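Local coordinates for 3-oxoacyl-[acyl-carrier protein] synthase (Thermus thermophilus, PDB 1UB7) that probably catalyses the first condensation of fatty acid synthesis, joining acetyl-CoA to malonyl-ACP to give 3-oxobutanoyl-ACP, at residues A[9-14]-A[40-45]; A[48-53]-A[137-142]; A[173-178]-A[231-236]. All blocks are in the same frame, centred on the assembly; numbering follows the deposited sequence.

Contact 1 of 3, residues A[9-14]-A[40-45]; sequences AYVPER and ERRVAA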
ATOM      1  N   ALA A   9      13.392  15.937   4.016  1.00 30.50           N
ATOM      2  CA  ALA A   9      12.143  15.971   4.786  1.00 29.30           C
ATOM      3  C   ALA A   9      11.562  17.369   4.807  1.00 32.18           C
ATOM      4  O   ALA A   9      12.220  18.325   4.420  1.00 38.00           O
ATOM      5  CB  ALA A   9      12.367  15.462   6.212  1.00 24.15           C
ATOM      6  N   TYR A  10      10.325  17.486   5.270  1.00 36.99           N
ATOM      7  CA  TYR A  10       9.633  18.769   5.286  1.00 35.65           C
ATOM      8  C   TYR A  10       8.526  18.779   6.324  1.00 38.68           C
ATOM      9  O   TYR A  10       7.928  17.743   6.606  1.00 41.40           O
ATOM     10  CB  TYR A  10       9.000  19.004   3.908  1.00 35.81           C
ATOM     11  CG  TYR A  10       7.997  20.147   3.836  1.00 36.01           C
ATOM     12  CD1 TYR A  10       8.411  21.453   3.551  1.00 33.95           C
ATOM     13  CD2 TYR A  10       6.625  19.915   4.007  1.00 38.17           C
ATOM     14  CE1 TYR A  10       7.482  22.494   3.427  1.00 30.99           C
ATOM     15  CE2 TYR A  10       5.691  20.948   3.886  1.00 25.29           C
ATOM     16  CZ  TYR A  10       6.131  22.232   3.594  1.00 35.70           C
ATOM     17  OH  TYR A  10       5.226  23.252   3.439  1.00 33.91           O
ATOM     18  N   VAL A  11       8.268  19.943   6.911  1.00 38.64           N
ATOM     19  CA  VAL A  11       7.161  20.078   7.855  1.00 35.25           C
ATOM     20  C   VAL A  11       6.463  21.328   7.422  1.00 35.69           C
ATOM     21  O   VAL A  11       7.087  22.238   6.889  1.00 35.25           O
ATOM     22  CB  VAL A  11       7.590  20.265   9.325  1.00 37.26           C
ATOM     23  CG1 VAL A  11       7.920  18.921   9.951  1.00 31.20           C
ATOM     24  CG2 VAL A  11       8.758  21.224   9.416  1.00 31.13           C
ATOM     25  N   PRO A  12       5.145  21.385   7.602  1.00 40.89           N
ATOM     26  CA  PRO A  12       4.470  22.611   7.181  1.00 42.17           C
ATOM     27  C   PRO A  12       5.021  23.812   7.967  1.00 45.67           C
ATOM     28  O   PRO A  12       5.600  23.661   9.048  1.00 36.79           O
ATOM     29  CB  PRO A  12       3.004  22.320   7.493  1.00 42.75           C
ATOM     30  CG  PRO A  12       2.914  20.842   7.341  1.00 43.41           C
ATOM     31  CD  PRO A  12       4.178  20.359   8.018  1.00 40.44           C
ATOM     32  N   GLU A  13       4.824  24.996   7.399  1.00 54.85           N
ATOM     33  CA  GLU A  13       5.284  26.260   7.959  1.00 60.00           C
ATOM     34  C   GLU A  13       4.548  26.700   9.232  1.00 58.68           C
ATOM     35  O   GLU A  13       5.167  27.164  10.186  1.00 58.86           O
ATOM     36  CB  GLU A  13       5.146  27.326   6.877  1.00 66.37           C
ATOM     37  CG  GLU A  13       5.593  28.716   7.243  1.00 77.73           C
ATOM     38  CD  GLU A  13       5.296  29.704   6.126  1.00 85.08           C
ATOM     39  OE1 GLU A  13       5.728  29.454   4.977  1.00 84.87           O
ATOM     40  OE2 GLU A  13       4.627  30.726   6.395  1.00 88.76           O
ATOM     41  N   ARG A  14       3.231  26.547   9.247  1.00 56.37           N
ATOM     42  CA  ARG A  14       2.430  26.948  10.398  1.00 59.97           C
ATOM     43  C   ARG A  14       2.660  26.115  11.661  1.00 61.88           C
ATOM     44  O   ARG A  14       2.480  24.893  11.661  1.00 57.21           O
ATOM     45  CB  ARG A  14       0.946  26.924  10.020  1.00 61.32           C
ATOM     46  CG  ARG A  14      -0.024  27.135  11.169  1.00 66.05           C
ATOM     47  CD  ARG A  14      -1.104  28.134  10.754  1.00 83.43           C
ATOM     48  NE  ARG A  14      -2.407  27.864  11.366  1.00 92.79           N
ATOM     49  CZ  ARG A  14      -3.504  28.586  11.144  1.00 95.74           C
ATOM     50  NH1 ARG A  14      -3.461  29.633  10.324  1.00 95.35           N
ATOM     51  NH2 ARG A  14      -4.651  28.255  11.729  1.00 93.66           N
ATOM     52  N   GLU A  40       5.349  21.773  20.593  1.00 65.32           N
ATOM     53  CA  GLU A  40       4.760  22.367  19.391  1.00 62.91           C
ATOM     54  C   GLU A  40       4.699  21.304  18.310  1.00 61.53           C
ATOM     55  O   GLU A  40       5.347  20.263  18.419  1.00 57.59           O
ATOM     56  CB  GLU A  40       5.611  23.518  18.830  1.00 67.07           C
ATOM     57  CG  GLU A  40       6.320  24.418  19.824  1.00 69.11           C
ATOM     58  CD  GLU A  40       7.112  25.520  19.126  1.00 71.05           C
ATOM     59  OE1 GLU A  40       7.826  25.213  18.141  1.00 61.61           O
ATOM     60  OE2 GLU A  40       7.028  26.690  19.565  1.00 73.33           O
ATOM     61  N   ARG A  41       3.919  21.585  17.268  1.00 58.94           N
ATOM     62  CA  ARG A  41       3.784  20.700  16.117  1.00 58.33           C
ATOM     63  C   ARG A  41       3.441  21.582  14.915  1.00 56.85           C
ATOM     64  O   ARG A  41       2.956  22.703  15.082  1.00 55.96           O
ATOM     65  CB  ARG A  41       2.688  19.640  16.339  1.00 60.28           C
ATOM     66  CG  ARG A  41       1.245  20.146  16.259  1.00 59.96           C
ATOM     67  CD  ARG A  41       0.557  19.965  17.597  1.00 63.84           C
ATOM     68  NE  ARG A  41       1.183  20.815  18.603  1.00 68.31           N
ATOM     69  CZ  ARG A  41       1.221  20.553  19.904  1.00 66.19           C
ATOM     70  NH1 ARG A  41       0.666  19.447  20.386  1.00 61.60           N
ATOM     71  NH2 ARG A  41       1.824  21.405  20.722  1.00 68.02           N
ATOM     72  N   ARG A  42       3.706  21.080  13.711  1.00 53.83           N
ATOM     73  CA  ARG A  42       3.426  21.819  12.486  1.00 48.56           C
ATOM     74  C   ARG A  42       2.086  21.402  11.898  1.00 43.46           C
ATOM     75  O   ARG A  42       1.669  20.269  12.066  1.00 48.56           O
ATOM     76  CB  ARG A  42       4.545  21.582  11.472  1.00 48.71           C
ATOM     77  CG  ARG A  42       5.922  21.967  11.983  1.00 46.35           C
ATOM     78  CD  ARG A  42       5.920  23.375  12.570  1.00 47.39           C
ATOM     79  NE  ARG A  42       7.273  23.818  12.898  1.00 54.42           N
ATOM     80  CZ  ARG A  42       8.129  24.341  12.020  1.00 60.10           C
ATOM     81  NH1 ARG A  42       7.776  24.499  10.748  1.00 65.47           N
ATOM     82  NH2 ARG A  42       9.347  24.702  12.408  1.00 54.55           N
ATOM     83  N   VAL A  43       1.408  22.322  11.220  1.00 48.83           N
ATOM     84  CA  VAL A  43       0.104  22.031  10.618  1.00 51.29           C
ATOM     85  C   VAL A  43       0.072  22.491   9.157  1.00 53.13           C
ATOM     86  O   VAL A  43       0.430  23.633   8.842  1.00 48.98           O
ATOM     87  CB  VAL A  43      -1.046  22.725  11.403  1.00 51.96           C
ATOM     88  CG1 VAL A  43      -2.400  22.361  10.801  1.00 40.82           C
ATOM     89  CG2 VAL A  43      -0.992  22.311  12.875  1.00 52.35           C
ATOM     90  N   ALA A  44      -0.365  21.596   8.272  1.00 49.60           N
ATOM     91  CA  ALA A  44      -0.422  21.891   6.841  1.00 52.94           C
ATOM     92  C   ALA A  44      -1.343  23.054   6.513  1.00 52.48           C
ATOM     93  O   ALA A  44      -2.404  23.207   7.121  1.00 52.17           O
ATOM     94  CB  ALA A  44      -0.865  20.646   6.068  1.00 47.99           C
ATOM     95  N   ALA A  45      -0.941  23.870   5.543  1.00 48.17           N
ATOM     96  CA  ALA A  45      -1.764  25.003   5.151  1.00 53.42           C
ATOM     97  C   ALA A  45      -3.138  24.482   4.719  1.00 60.09           C
ATOM     98  O   ALA A  45      -3.307  23.288   4.447  1.00 60.33           O
ATOM     99  CB  ALA A  45      -1.103  25.771   4.021  1.00 52.73           C
TER

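Contact 2 of 3, residues A[48-53]-A[137-142]; sequences EYTSDL and AEALSK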
ATOM      1  N   GLU A  48      -3.058  22.474   1.606  1.00 51.59           N
ATOM      2  CA  GLU A  48      -1.823  21.708   1.498  1.00 45.87           C
ATOM      3  C   GLU A  48      -2.115  20.294   1.971  1.00 44.98           C
ATOM      4  O   GLU A  48      -2.394  20.085   3.145  1.00 47.32           O
ATOM      5  CB  GLU A  48      -0.742  22.344   2.370  1.00 46.88           C
ATOM      6  CG  GLU A  48       0.577  21.602   2.396  1.00 51.91           C
ATOM      7  CD  GLU A  48       1.628  22.307   3.254  1.00 53.98           C
ATOM      8  OE1 GLU A  48       1.262  22.810   4.337  1.00 59.18           O
ATOM      9  OE2 GLU A  48       2.817  22.345   2.858  1.00 49.42           O
ATOM     10  N   TYR A  49      -2.057  19.321   1.064  1.00 43.20           N
ATOM     11  CA  TYR A  49      -2.351  17.934   1.434  1.00 40.63           C
ATOM     12  C   TYR A  49      -1.177  16.973   1.451  1.00 35.67           C
ATOM     13  O   TYR A  49      -0.037  17.353   1.166  1.00 35.95           O
ATOM     14  CB  TYR A  49      -3.455  17.385   0.543  1.00 42.51           C
ATOM     15  CG  TYR A  49      -4.744  18.131   0.749  1.00 52.03           C
ATOM     16  CD1 TYR A  49      -4.998  19.327   0.076  1.00 55.45           C
ATOM     17  CD2 TYR A  49      -5.678  17.688   1.683  1.00 58.99           C
ATOM     18  CE1 TYR A  49      -6.151  20.068   0.331  1.00 60.73           C
ATOM     19  CE2 TYR A  49      -6.833  18.420   1.948  1.00 66.52           C
ATOM     20  CZ  TYR A  49      -7.062  19.607   1.269  1.00 64.50           C
ATOM     21  OH  TYR A  49      -8.208  20.320   1.529  1.00 69.12           O
ATOM     22  N   THR A  50      -1.461  15.720   1.792  1.00 31.36           N
ATOM     23  CA  THR A  50      -0.408  14.707   1.870  1.00 38.45           C
ATOM     24  C   THR A  50       0.528  14.662   0.663  1.00 36.48           C
ATOM     25  O   THR A  50       1.746  14.530   0.826  1.00 32.77           O
ATOM     26  CB  THR A  50      -0.991  13.316   2.100  1.00 39.84           C
ATOM     27  OG1 THR A  50      -1.533  13.251   3.425  1.00 38.19           O
ATOM     28  CG2 THR A  50       0.092  12.246   1.923  1.00 34.09           C
ATOM     29  N   SER A  51      -0.035  14.784  -0.536  1.00 29.57           N
ATOM     30  CA  SER A  51       0.781  14.775  -1.742  1.00 38.91           C
ATOM     31  C   SER A  51       1.728  15.978  -1.745  1.00 39.15           C
ATOM     32  O   SER A  51       2.888  15.873  -2.165  1.00 37.76           O
ATOM     33  CB  SER A  51      -0.114  14.785  -2.989  1.00 37.85           C
ATOM     34  OG  SER A  51      -1.033  15.851  -2.946  1.00 38.08           O
ATOM     35  N   ASP A  52       1.245  17.114  -1.252  1.00 39.19           N
ATOM     36  CA  ASP A  52       2.081  18.317  -1.205  1.00 41.93           C
ATOM     37  C   ASP A  52       3.220  18.122  -0.221  1.00 38.21           C
ATOM     38  O   ASP A  52       4.363  18.498  -0.494  1.00 39.52           O
ATOM     39  CB  ASP A  52       1.255  19.526  -0.792  1.00 37.49           C
ATOM     40  CG  ASP A  52       0.082  19.744  -1.702  1.00 43.80           C
ATOM     41  OD1 ASP A  52       0.307  20.134  -2.871  1.00 37.21           O
ATOM     42  OD2 ASP A  52      -1.058  19.506  -1.249  1.00 42.50           O
ATOM     43  N   LEU A  53       2.906  17.534   0.928  1.00 32.47           N
ATOM     44  CA  LEU A  53       3.937  17.296   1.908  1.00 34.52           C
ATOM     45  C   LEU A  53       4.949  16.353   1.262  1.00 34.15           C
ATOM     46  O   LEU A  53       6.155  16.518   1.446  1.00 33.70           O
ATOM     47  CB  LEU A  53       3.347  16.669   3.169  1.00 36.59           C
ATOM     48  CG  LEU A  53       2.152  17.392   3.811  1.00 43.95           C
ATOM     49  CD1 LEU A  53       1.712  16.622   5.058  1.00 33.91           C
ATOM     50  CD2 LEU A  53       2.537  18.827   4.173  1.00 34.49           C
ATOM     51  N   ALA A 137       4.712  10.174   4.401  1.00 33.81           N
ATOM     52  CA  ALA A 137       3.993  11.450   4.449  1.00 35.05           C
ATOM     53  C   ALA A 137       2.582  11.350   5.023  1.00 38.20           C
ATOM     54  O   ALA A 137       1.773  10.525   4.580  1.00 31.08           O
ATOM     55  CB  ALA A 137       3.936  12.069   3.046  1.00 34.25           C
ATOM     56  N   GLU A 138       2.291  12.231   5.985  1.00 43.40           N
ATOM     57  CA  GLU A 138       0.999  12.270   6.690  1.00 41.43           C
ATOM     58  C   GLU A 138       0.424  13.654   6.939  1.00 37.81           C
ATOM     59  O   GLU A 138       1.125  14.545   7.396  1.00 44.18           O
ATOM     60  CB  GLU A 138       1.128  11.594   8.055  1.00 39.29           C
ATOM     61  CG  GLU A 138       1.327  10.102   8.001  1.00 52.08           C
ATOM     62  CD  GLU A 138       0.021   9.350   7.903  1.00 50.49           C
ATOM     63  OE1 GLU A 138      -0.866   9.773   7.132  1.00 52.59           O
ATOM     64  OE2 GLU A 138      -0.113   8.322   8.596  1.00 60.30           O
ATOM     65  N   ALA A 139      -0.862  13.820   6.656  1.00 40.01           N
ATOM     66  CA  ALA A 139      -1.551  15.083   6.913  1.00 39.83           C
ATOM     67  C   ALA A 139      -2.648  14.724   7.917  1.00 39.56           C
ATOM     68  O   ALA A 139      -3.831  14.746   7.598  1.00 37.74           O
ATOM     69  CB  ALA A 139      -2.169  15.632   5.634  1.00 45.04           C
ATOM     70  N   LEU A 140      -2.246  14.376   9.131  1.00 39.65           N
ATOM     71  CA  LEU A 140      -3.203  13.980  10.152  1.00 47.69           C
ATOM     72  C   LEU A 140      -4.176  15.079  10.521  1.00 48.39           C
ATOM     73  O   LEU A 140      -5.308  14.804  10.908  1.00 50.24           O
ATOM     74  CB  LEU A 140      -2.461  13.482  11.386  1.00 42.86           C
ATOM     75  CG  LEU A 140      -1.733  12.179  11.037  1.00 56.22           C
ATOM     76  CD1 LEU A 140      -0.635  11.872  12.056  1.00 51.17           C
ATOM     77  CD2 LEU A 140      -2.771  11.055  10.935  1.00 38.84           C
ATOM     78  N   SER A 141      -3.746  16.325  10.373  1.00 48.11           N
ATOM     79  CA  SER A 141      -4.606  17.451  10.703  1.00 49.13           C
ATOM     80  C   SER A 141      -5.858  17.473   9.845  1.00 44.75           C
ATOM     81  O   SER A 141      -6.704  18.341  10.005  1.00 56.69           O
ATOM     82  CB  SER A 141      -3.849  18.768  10.523  1.00 43.67           C
ATOM     83  OG  SER A 141      -3.577  19.020   9.164  1.00 41.26           O
ATOM     84  N   LYS A 142      -5.990  16.512   8.943  1.00 44.37           N
ATOM     85  CA  LYS A 142      -7.156  16.486   8.064  1.00 49.15           C
ATOM     86  C   LYS A 142      -8.211  15.474   8.493  1.00 47.26           C
ATOM     87  O   LYS A 142      -9.331  15.505   7.989  1.00 49.12           O
ATOM     88  CB  LYS A 142      -6.728  16.176   6.626  1.00 47.68           C
ATOM     89  CG  LYS A 142      -5.526  16.968   6.135  1.00 50.61           C
ATOM     90  CD  LYS A 142      -5.848  18.411   5.829  1.00 49.18           C
ATOM     91  CE  LYS A 142      -4.628  19.110   5.240  1.00 49.56           C
ATOM     92  NZ  LYS A 142      -4.946  20.455   4.683  1.00 52.89           N
TER

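Contact 3 of 3, residues A[173-178]-A[231-236]; sequences FRSFVL and EKAGLT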
ATOM      1  N   PHE A 173      21.406  -1.787   4.491  1.00 38.82           N
ATOM      2  CA  PHE A 173      20.524  -2.497   5.402  1.00 39.81           C
ATOM      3  C   PHE A 173      21.105  -3.840   5.860  1.00 43.53           C
ATOM      4  O   PHE A 173      21.591  -4.640   5.050  1.00 41.16           O
ATOM      5  CB  PHE A 173      19.176  -2.680   4.728  1.00 29.36           C
ATOM      6  CG  PHE A 173      18.366  -1.417   4.671  1.00 38.57           C
ATOM      7  CD1 PHE A 173      17.857  -0.850   5.843  1.00 28.09           C
ATOM      8  CD2 PHE A 173      18.127  -0.775   3.452  1.00 32.93           C
ATOM      9  CE1 PHE A 173      17.123   0.336   5.799  1.00 31.74           C
ATOM     10  CE2 PHE A 173      17.397   0.410   3.402  1.00 28.65           C
ATOM     11  CZ  PHE A 173      16.892   0.968   4.578  1.00 31.17           C
ATOM     12  N   ARG A 174      21.058  -4.081   7.166  1.00 39.90           N
ATOM     13  CA  ARG A 174      21.594  -5.315   7.714  1.00 46.11           C
ATOM     14  C   ARG A 174      20.496  -6.227   8.226  1.00 46.04           C
ATOM     15  O   ARG A 174      20.677  -7.439   8.303  1.00 46.16           O
ATOM     16  CB  ARG A 174      22.587  -5.005   8.835  1.00 50.60           C
ATOM     17  CG  ARG A 174      23.747  -4.143   8.375  1.00 54.08           C
ATOM     18  CD  ARG A 174      24.844  -4.076   9.410  1.00 68.99           C
ATOM     19  NE  ARG A 174      25.415  -5.394   9.655  1.00 81.69           N
ATOM     20  CZ  ARG A 174      26.470  -5.620  10.430  1.00 88.86           C
ATOM     21  NH1 ARG A 174      27.074  -4.607  11.037  1.00 92.79           N
ATOM     22  NH2 ARG A 174      26.919  -6.857  10.598  1.00 92.49           N
ATOM     23  N   SER A 175      19.353  -5.647   8.569  1.00 46.18           N
ATOM     24  CA  SER A 175      18.241  -6.441   9.061  1.00 44.19           C
ATOM     25  C   SER A 175      16.936  -5.672   9.064  1.00 43.02           C
ATOM     26  O   SER A 175      16.913  -4.441   8.991  1.00 39.57           O
ATOM     27  CB  SER A 175      18.520  -6.926  10.485  1.00 46.50           C
ATOM     28  OG  SER A 175      18.580  -5.826  11.378  1.00 52.19           O
ATOM     29  N   PHE A 176      15.849  -6.428   9.160  1.00 43.09           N
ATOM     30  CA  PHE A 176      14.498  -5.886   9.212  1.00 40.18           C
ATOM     31  C   PHE A 176      13.692  -6.826  10.098  1.00 38.53           C
ATOM     32  O   PHE A 176      13.821  -8.050  10.005  1.00 35.07           O
ATOM     33  CB  PHE A 176      13.820  -5.878   7.822  1.00 39.74           C
ATOM     34  CG  PHE A 176      14.335  -4.827   6.867  1.00 32.15           C
ATOM     35  CD1 PHE A 176      13.929  -3.499   6.983  1.00 28.48           C
ATOM     36  CD2 PHE A 176      15.210  -5.184   5.829  1.00 31.70           C
ATOM     37  CE1 PHE A 176      14.387  -2.524   6.075  1.00 32.98           C
ATOM     38  CE2 PHE A 176      15.681  -4.227   4.913  1.00 33.01           C
ATOM     39  CZ  PHE A 176      15.268  -2.891   5.036  1.00 32.70           C
ATOM     40  N   VAL A 177      12.879  -6.245  10.967  1.00 36.52           N
ATOM     41  CA  VAL A 177      11.991  -7.007  11.814  1.00 36.53           C
ATOM     42  C   VAL A 177      10.676  -6.299  11.567  1.00 38.90           C
ATOM     43  O   VAL A 177      10.551  -5.103  11.841  1.00 43.42           O
ATOM     44  CB  VAL A 177      12.390  -6.926  13.307  1.00 43.22           C
ATOM     45  CG1 VAL A 177      11.287  -7.527  14.186  1.00 40.70           C
ATOM     46  CG2 VAL A 177      13.698  -7.686  13.524  1.00 37.83           C
ATOM     47  N   LEU A 178       9.710  -7.026  11.016  1.00 41.24           N
ATOM     48  CA  LEU A 178       8.403  -6.457  10.698  1.00 40.79           C
ATOM     49  C   LEU A 178       7.301  -7.353  11.235  1.00 39.66           C
ATOM     50  O   LEU A 178       7.419  -8.578  11.205  1.00 43.87           O
ATOM     51  CB  LEU A 178       8.232  -6.337   9.176  1.00 40.54           C
ATOM     52  CG  LEU A 178       9.297  -5.685   8.288  1.00 41.83           C
ATOM     53  CD1 LEU A 178       8.872  -5.877   6.855  1.00 34.53           C
ATOM     54  CD2 LEU A 178       9.466  -4.192   8.599  1.00 37.10           C
ATOM     55  N   GLU A 231      20.171  -7.932  16.883  1.00 44.60           N
ATOM     56  CA  GLU A 231      20.643  -9.296  16.891  1.00 50.04           C
ATOM     57  C   GLU A 231      20.633  -9.856  15.471  1.00 51.64           C
ATOM     58  O   GLU A 231      21.640 -10.390  15.009  1.00 53.05           O
ATOM     59  CB  GLU A 231      19.783 -10.152  17.832  1.00 56.07           C
ATOM     60  CG  GLU A 231      19.859 -11.659  17.605  1.00 65.82           C
ATOM     61  CD  GLU A 231      21.280 -12.203  17.525  1.00 78.02           C
ATOM     62  OE1 GLU A 231      21.434 -13.417  17.257  1.00 84.67           O
ATOM     63  OE2 GLU A 231      22.245 -11.432  17.726  1.00 83.62           O
ATOM     64  N   LYS A 232      19.521  -9.715  14.756  1.00 52.38           N
ATOM     65  CA  LYS A 232      19.468 -10.262  13.399  1.00 51.64           C
ATOM     66  C   LYS A 232      20.535  -9.617  12.509  1.00 54.52           C
ATOM     67  O   LYS A 232      21.022 -10.235  11.552  1.00 55.04           O
ATOM     68  CB  LYS A 232      18.072 -10.075  12.786  1.00 51.39           C
ATOM     69  CG  LYS A 232      17.747 -11.131  11.733  1.00 55.28           C
ATOM     70  CD  LYS A 232      16.489 -10.813  10.920  1.00 55.05           C
ATOM     71  CE  LYS A 232      15.217 -10.856  11.744  1.00 57.84           C
ATOM     72  NZ  LYS A 232      14.023 -10.670  10.867  1.00 58.21           N
ATOM     73  N   ALA A 233      20.909  -8.382  12.842  1.00 52.38           N
ATOM     74  CA  ALA A 233      21.918  -7.640  12.088  1.00 53.29           C
ATOM     75  C   ALA A 233      23.358  -8.113  12.334  1.00 55.35           C
ATOM     76  O   ALA A 233      24.268  -7.761  11.584  1.00 56.63           O
ATOM     77  CB  ALA A 233      21.805  -6.144  12.411  1.00 56.87           C
ATOM     78  N   GLY A 234      23.571  -8.902  13.384  1.00 56.51           N
ATOM     79  CA  GLY A 234      24.914  -9.376  13.682  1.00 56.36           C
ATOM     80  C   GLY A 234      25.722  -8.370  14.496  1.00 58.63           C
ATOM     81  O   GLY A 234      26.940  -8.255  14.334  1.00 56.06           O
ATOM     82  N   LEU A 235      25.038  -7.646  15.379  1.00 55.42           N
ATOM     83  CA  LEU A 235      25.673  -6.638  16.215  1.00 50.53           C
ATOM     84  C   LEU A 235      25.091  -6.733  17.619  1.00 54.21           C
ATOM     85  O   LEU A 235      24.388  -7.688  17.951  1.00 54.04           O
ATOM     86  CB  LEU A 235      25.390  -5.236  15.660  1.00 48.57           C
ATOM     87  CG  LEU A 235      25.752  -4.882  14.214  1.00 48.29           C
ATOM     88  CD1 LEU A 235      25.141  -3.534  13.863  1.00 49.61           C
ATOM     89  CD2 LEU A 235      27.255  -4.837  14.035  1.00 42.14           C
ATOM     90  N   THR A 236      25.385  -5.725  18.433  1.00 54.19           N
ATOM     91  CA  THR A 236      24.888  -5.651  19.799  1.00 53.77           C
ATOM     92  C   THR A 236      24.592  -4.182  20.003  1.00 52.70           C
ATOM     93  O   THR A 236      25.111  -3.345  19.268  1.00 49.71           O
ATOM     94  CB  THR A 236      25.957  -6.072  20.829  1.00 57.77           C
ATOM     95  OG1 THR A 236      26.910  -5.013  20.991  1.00 63.95           O
ATOM     96  CG2 THR A 236      26.693  -7.324  20.355  1.00 57.73           C
TER

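Contact 1 of 3, residues A[9-14]-A[40-45]
Arg-42 folds over Val-11 and Pro-12 where the chain leaves strand 3-10, an outer strand of the five-stranded sheet of this thiolase-type fold, and turns into the small antiparallel pair 14-17 and 40-43. With CG beside the backbone N, the arginine chain bends at chi2 (-50°), which curls it back over the turn. Its CG rests 3.6 Å from Val-11 CB. Farther out, one face of the guanidinium lies under Val-11 CG2, which is 3.7 Å from NH1. A branched valine suits this place because it offers one carbon to the methylenes and another to the flat cationic end.

Pro-12 sits at the bend with its ring along the backbone of the other segment. Ring atom CB meets Val-43 O at 3.2 Å, CG reaches the CB of Ala-44 at 4.0 Å, and CD packs on Arg-42 CB. Having no N-H to satisfy, proline fits such a buried turn, and the ring also touches Leu-53 of helix 50-64. Ala-44, whose CB points away overall yet still touches the ring, gives its N-H to Asp-157.

One backbone bond, Val-43 N to Arg-14 O at 2.8 Å, joins the two segments, and Arg-42 CA adds a CH contact to the same oxygen. Pro-12 O is clasped by Arg-42 NH1 at 2.9 Å, the oxygen lying only 8° out of the guanidinium plane.

Contact 2 of 3, residues A[48-53]-A[137-142]
Lys-142 and Tyr-49 meet in a cation-pi contact: NZ stands over one face of the phenol ring, 4.1 Å from the centroid and 19° off the ring normal, displaced toward the rim. The two side chains cross at about a right angle. The lysine bends at its second torsion (chi2 -74°) and then runs extended, carrying NZ across to the ring. A long, flexible chain ending in a charge suits this place, since it reaches the ring and still serves a second partner.

That partner provides the hydrogen bond of the contact. Lys-142 NZ donates to Glu-48 O at 3.0 Å, coming from above the carbonyl plane rather than onto a lone pair, and a weak bond to Ala-45 O adds a further acceptor. The Glu-48 carboxylate is not touched by the ammonium, being engaged by Tyr-10 and Lys-56, but its opposite charge nearby would probably favour the charged lysine.

Tyr-49 occupies the N-cap position of helix 50-64, which in this thiolase-type fold packs beside the end of core strand 131-138. The dimer partner lies close by: Tyr-49 touches Pro-195 and Lys-142 touches Val-193, both of the second subunit.

The remaining contacts are close packing. Thr-50 and Ala-139 approach to 5.2 Å between CA atoms, a spacing that suits alanine. Thr-50 divides its branches: CG2 lies 4.0 Å from Ala-137 CB, whereas OG1, 3.3 Å from Ala-139 CB, bonds to Thr-81 O. Leu-53 pushes CD1 against the strand backbone, 3.2 Å from Glu-138 O, and touches Ala-139 CB. Glu-138 has its CB directed away from the helix, and Thr-81, Asn-80 and Ser-278 bind the carboxylate; the side chain lies about 7 Å from that of Asn-276, a predicted active-site residue.

Contact 3 of 3, residues A[173-178]-A[231-236]
A Schellman motif closing helix 211-233 meets a classic beta bulge in strand 172-180, with Ala-233 set against Arg-174 and Ser-175. Both bulge residues face Val-316 of strand 311-318, and both turn their side chains to the helix end. Ala-233 CB touches both, 3.4 Å from Ser-175 OG and 3.8 Å from Arg-174 CB. Small residues suit this point, where the CA atoms of Ser-175 and Ala-233 come within 4.9 Å. A chi1 of 65° places Ser-175 OG between its own backbone N and carbonyl carbon, from where it bonds to Ala-229 O one turn back in the helix.

Strand 172-180 is an outermost strand of the four-stranded sheet in this second half of the thiolase-type fold, so the end of helix 211-233 is held against that sheet's margin. Lys-232 fastens it farther along the strand: its chain bends at chi3 (-67°) and brings NZ to Phe-176 O, 2.8 Å away and in the carbonyl plane. On the way its CE lies 3.9 Å from Val-177 CG2, so the aliphatic part of the lysine packs while NZ bonds to a backbone oxygen.

At the other end Arg-174 lays its guanidinium flat over the turn. Ala-233 O lies over one face, 3.3 Å from Arg-174 CZ, too steeply for a hydrogen bond. Leu-235 CG sits over the same face, its chain crossing the arginine at about a right angle. Gly-234, with its positive phi of 84°, accepts a backbone shape few other residues take easily, and its N returns 2.9 Å to Glu-231 O.

In the fold
From the N terminus, contact 1 closes first, bringing 40-45 back to 9-14 over 25 intervening residues that include helices 18-22 and 29-35. Contact 2 opens immediately afterwards and spans 83 residues before 137-142 returns to the start of helix 50-64. Contact 3 closes a third loop, of 52 residues, 20 of them in helix. The three lie in series; none encloses or crosses another. Contacts 1 and 2 reach the same five-stranded sheet and touch, Pro-12 CG lying 3.8 Å from Leu-53 CD2. Contact 3, its centre 31 to 33 Å from theirs, serves the four-stranded sheet across the chain's centre. Contacts 2 and 3 both meet the second subunit.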